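Long-range contact in FERM, ARHGEF and pleckstrin domain-containing protein 2 (PDB 4GYV), which acts as a guanine nucleotide exchange factor that activates RAC1 and helps remodel the actin cytoskeleton in semaphorin signalling and osteoclast differentiation: residues Leu102-Asp113 with Glu190-Arg201. Sequence-based numbering, arbitrary orientation.
Sequences LKEFTSYFQRHD and EVTTELQQSLTR
The flat amide of Gln110 meets helix 178-194 and Ser198 of the helix after it, in the all-helical DH (RhoGEF) domain. Its NE2 donates to Ser198 OG at 3.0 Å, nearly straight (169°) and close to the amide plane, and more weakly to Glu194 O. Leu195 CD2 lies 3.6 Å from the same Gln110 NE2. Gln110 CG stands anti to the backbone N and the chain bends at chi2, which turns the amide across to 190-201. The guanidinium of Arg201 and the carboxylate of Asp113 lie with planes 27° apart, but their ion pair is long, 3.7 Å from Arg201 NE to Asp113 OD2. Within 102-113, one face of the His112 ring carries Phe109 CA over its centre. Beside these polar contacts, Leu195 CD1 sits 3.7 Å from Phe109 CB, and Thr106 CG2 packs on Val191 CG1. Leu195 also touches Leu157, and Phe109 touches Pro153, both of helix 152-170. The short axes of 106-110 and 190-194 run with their N-to-C directions alike, 33° apart. At the far end the extended Lys103 chain carries its ammonium to Glu190, forming a salt bridge in which Lys103 NZ approaches Glu190 OE1 at 2.9 Å from above the carboxylate plane.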
# COMPACT_ATOMS: atom_id res chain seq x y z
N LEU A 102 -7.63 -25.05 -6.87
CA LEU A 102 -8.81 -24.45 -6.30
C LEU A 102 -9.84 -25.52 -6.00
O LEU A 102 -10.64 -25.38 -5.08
CB LEU A 102 -9.35 -23.44 -7.30
CG LEU A 102 -10.44 -22.47 -6.90
CD1 LEU A 102 -9.97 -21.71 -5.70
CD2 LEU A 102 -10.67 -21.55 -8.08
N LYS A 103 -9.81 -26.60 -6.77
CA LYS A 103 -10.77 -27.68 -6.58
C LYS A 103 -10.73 -28.23 -5.16
O LYS A 103 -11.74 -28.67 -4.62
CB LYS A 103 -10.56 -28.79 -7.61
CG LYS A 103 -10.86 -28.37 -9.03
CD LYS A 103 -10.70 -29.55 -9.97
CE LYS A 103 -10.92 -29.16 -11.42
NZ LYS A 103 -10.49 -30.22 -12.38
N GLU A 104 -9.55 -28.20 -4.56
CA GLU A 104 -9.33 -28.67 -3.20
C GLU A 104 -9.83 -27.67 -2.15
O GLU A 104 -9.65 -27.88 -0.95
CB GLU A 104 -7.84 -28.97 -2.99
CG GLU A 104 -7.32 -30.02 -3.93
CD GLU A 104 -8.01 -31.35 -3.72
OE1 GLU A 104 -8.88 -31.71 -4.55
OE2 GLU A 104 -7.69 -32.02 -2.72
N PHE A 105 -10.46 -26.60 -2.60
CA PHE A 105 -10.95 -25.55 -1.70
C PHE A 105 -12.45 -25.28 -1.82
O PHE A 105 -12.97 -24.42 -1.13
CB PHE A 105 -10.21 -24.24 -1.98
CG PHE A 105 -8.80 -24.23 -1.50
CD1 PHE A 105 -7.81 -24.86 -2.22
CD2 PHE A 105 -8.45 -23.60 -0.32
CE1 PHE A 105 -6.49 -24.86 -1.78
CE2 PHE A 105 -7.13 -23.59 0.13
CZ PHE A 105 -6.16 -24.23 -0.61
N THR A 106 -13.13 -25.99 -2.72
CA THR A 106 -14.54 -25.74 -2.97
C THR A 106 -15.39 -25.93 -1.71
O THR A 106 -16.41 -25.26 -1.52
CB THR A 106 -15.07 -26.64 -4.08
OG1 THR A 106 -14.77 -27.99 -3.75
CG2 THR A 106 -14.37 -26.33 -5.35
N SER A 107 -14.96 -26.85 -0.84
CA SER A 107 -15.64 -27.12 0.42
C SER A 107 -15.86 -25.83 1.21
O SER A 107 -16.91 -25.60 1.81
CB SER A 107 -14.80 -28.07 1.26
OG SER A 107 -13.77 -28.63 0.46
N TYR A 108 -14.85 -24.98 1.23
CA TYR A 108 -14.93 -23.81 2.06
C TYR A 108 -15.90 -22.82 1.44
O TYR A 108 -16.76 -22.27 2.14
CB TYR A 108 -13.55 -23.18 2.21
CG TYR A 108 -12.53 -24.14 2.75
CD1 TYR A 108 -12.66 -24.64 4.01
CD2 TYR A 108 -11.43 -24.51 2.00
CE1 TYR A 108 -11.73 -25.51 4.53
CE2 TYR A 108 -10.48 -25.39 2.52
CZ TYR A 108 -10.66 -25.89 3.79
OH TYR A 108 -9.76 -26.75 4.35
N PHE A 109 -15.76 -22.58 0.14
CA PHE A 109 -16.61 -21.62 -0.54
C PHE A 109 -18.06 -22.06 -0.36
O PHE A 109 -18.95 -21.25 -0.11
CB PHE A 109 -16.26 -21.55 -2.03
CG PHE A 109 -14.95 -20.89 -2.30
CD1 PHE A 109 -14.84 -19.51 -2.31
CD2 PHE A 109 -13.82 -21.64 -2.55
CE1 PHE A 109 -13.62 -18.89 -2.56
CE2 PHE A 109 -12.59 -21.03 -2.80
CZ PHE A 109 -12.50 -19.65 -2.79
N GLN A 110 -18.28 -23.36 -0.43
CA GLN A 110 -19.60 -23.93 -0.30
C GLN A 110 -20.27 -23.60 1.04
O GLN A 110 -21.48 -23.64 1.14
CB GLN A 110 -19.51 -25.45 -0.46
CG GLN A 110 -20.76 -26.07 -0.90
CD GLN A 110 -20.77 -26.29 -2.38
OE1 GLN A 110 -20.05 -27.16 -2.88
NE2 GLN A 110 -21.58 -25.51 -3.11
N ARG A 111 -19.49 -23.28 2.07
CA ARG A 111 -20.08 -23.00 3.38
C ARG A 111 -20.36 -21.51 3.60
O ARG A 111 -20.93 -21.13 4.62
CB ARG A 111 -19.26 -23.61 4.53
CG ARG A 111 -19.42 -25.12 4.63
CD ARG A 111 -18.47 -25.75 5.63
NE ARG A 111 -18.56 -27.22 5.61
CZ ARG A 111 -19.57 -27.92 6.14
NH1 ARG A 111 -19.56 -29.26 6.09
NH2 ARG A 111 -20.58 -27.29 6.73
N HIS A 112 -19.99 -20.67 2.64
CA HIS A 112 -20.11 -19.22 2.84
C HIS A 112 -21.51 -18.71 3.03
O HIS A 112 -21.73 -17.85 3.87
CB HIS A 112 -19.41 -18.44 1.72
CG HIS A 112 -17.92 -18.52 1.78
ND1 HIS A 112 -17.10 -17.86 0.90
CD2 HIS A 112 -17.09 -19.19 2.62
CE1 HIS A 112 -15.84 -18.11 1.19
NE2 HIS A 112 -15.81 -18.91 2.24
N ASP A 113 -22.47 -19.23 2.29
CA ASP A 113 -23.85 -18.78 2.46
C ASP A 113 -24.37 -19.18 3.84
O ASP A 113 -25.20 -18.50 4.45
CB ASP A 113 -24.74 -19.36 1.37
CG ASP A 113 -24.72 -20.87 1.36
OD1 ASP A 113 -23.69 -21.45 0.94
OD2 ASP A 113 -25.74 -21.48 1.77
N GLU A 190 -15.56 -25.92 -13.95
CA GLU A 190 -15.96 -27.01 -13.06
C GLU A 190 -16.27 -26.48 -11.67
O GLU A 190 -17.27 -26.84 -11.07
CB GLU A 190 -14.89 -28.09 -12.99
CG GLU A 190 -14.66 -28.79 -14.31
CD GLU A 190 -13.75 -29.99 -14.21
OE1 GLU A 190 -13.30 -30.28 -13.07
OE2 GLU A 190 -13.49 -30.64 -15.26
N VAL A 191 -15.40 -25.61 -11.16
CA VAL A 191 -15.57 -25.08 -9.82
C VAL A 191 -16.83 -24.23 -9.71
O VAL A 191 -17.65 -24.43 -8.82
CB VAL A 191 -14.36 -24.26 -9.39
CG1 VAL A 191 -14.64 -23.58 -8.06
CG2 VAL A 191 -13.16 -25.17 -9.26
N THR A 192 -16.99 -23.27 -10.61
CA THR A 192 -18.15 -22.41 -10.57
C THR A 192 -19.43 -23.24 -10.73
O THR A 192 -20.42 -23.01 -10.05
CB THR A 192 -18.09 -21.30 -11.62
OG1 THR A 192 -17.96 -21.88 -12.92
CG2 THR A 192 -16.90 -20.42 -11.38
N THR A 193 -19.42 -24.22 -11.62
CA THR A 193 -20.58 -25.09 -11.73
C THR A 193 -20.94 -25.80 -10.41
O THR A 193 -22.10 -25.91 -10.06
CB THR A 193 -20.39 -26.15 -12.81
OG1 THR A 193 -20.15 -25.49 -14.06
CG2 THR A 193 -21.61 -27.00 -12.93
N GLU A 194 -19.93 -26.26 -9.67
CA GLU A 194 -20.19 -26.96 -8.43
C GLU A 194 -20.69 -25.99 -7.37
O GLU A 194 -21.38 -26.37 -6.43
CB GLU A 194 -18.94 -27.66 -7.92
CG GLU A 194 -19.22 -28.56 -6.74
CD GLU A 194 -17.96 -29.11 -6.10
OE1 GLU A 194 -18.07 -30.06 -5.31
OE2 GLU A 194 -16.87 -28.57 -6.40
N LEU A 195 -20.35 -24.73 -7.53
CA LEU A 195 -20.72 -23.75 -6.54
C LEU A 195 -21.96 -22.98 -6.96
O LEU A 195 -22.37 -22.05 -6.28
CB LEU A 195 -19.57 -22.77 -6.29
CG LEU A 195 -18.33 -23.28 -5.56
CD1 LEU A 195 -17.27 -22.21 -5.55
CD2 LEU A 195 -18.64 -23.70 -4.14
N GLN A 196 -22.55 -23.36 -8.09
CA GLN A 196 -23.70 -22.63 -8.63
C GLN A 196 -24.79 -22.43 -7.59
O GLN A 196 -25.26 -21.30 -7.38
CB GLN A 196 -24.27 -23.32 -9.89
CG GLN A 196 -25.29 -22.50 -10.67
CD GLN A 196 -24.81 -21.08 -10.99
OE1 GLN A 196 -25.53 -20.10 -10.72
NE2 GLN A 196 -23.61 -20.95 -11.57
N GLN A 197 -25.15 -23.51 -6.91
CA GLN A 197 -26.20 -23.45 -5.90
C GLN A 197 -25.85 -22.42 -4.85
O GLN A 197 -26.66 -21.54 -4.55
CB GLN A 197 -26.40 -24.82 -5.25
CG GLN A 197 -27.85 -25.29 -5.17
CD GLN A 197 -27.98 -26.65 -4.50
OE1 GLN A 197 -27.16 -27.03 -3.65
NE2 GLN A 197 -29.00 -27.41 -4.89
N SER A 198 -24.62 -22.51 -4.32
CA SER A 198 -24.18 -21.63 -3.25
C SER A 198 -24.08 -20.20 -3.74
O SER A 198 -24.33 -19.24 -3.00
CB SER A 198 -22.83 -22.09 -2.69
OG SER A 198 -23.00 -23.19 -1.81
N LEU A 199 -23.69 -20.05 -5.00
CA LEU A 199 -23.59 -18.74 -5.63
C LEU A 199 -24.96 -18.05 -5.57
O LEU A 199 -25.08 -16.99 -4.93
CB LEU A 199 -23.07 -18.86 -7.07
CG LEU A 199 -23.15 -17.66 -8.02
CD1 LEU A 199 -22.29 -16.50 -7.53
CD2 LEU A 199 -22.79 -18.05 -9.47
N THR A 200 -25.99 -18.65 -6.20
CA THR A 200 -27.30 -18.00 -6.24
C THR A 200 -27.89 -17.85 -4.85
O THR A 200 -28.68 -16.95 -4.60
CB THR A 200 -28.36 -18.66 -7.21
OG1 THR A 200 -28.98 -19.76 -6.58
CG2 THR A 200 -27.75 -19.11 -8.55
N ARG A 201 -27.50 -18.72 -3.92
CA ARG A 201 -27.97 -18.59 -2.56
C ARG A 201 -27.41 -17.30 -1.98
O ARG A 201 -28.10 -16.58 -1.26
CB ARG A 201 -27.55 -19.79 -1.73
CG ARG A 201 -28.57 -20.24 -0.71
CD ARG A 201 -28.98 -21.69 -0.97
NE ARG A 201 -27.82 -22.58 -1.05
CZ ARG A 201 -27.89 -23.90 -1.28
NH1 ARG A 201 -29.07 -24.49 -1.46
NH2 ARG A 201 -26.77 -24.62 -1.34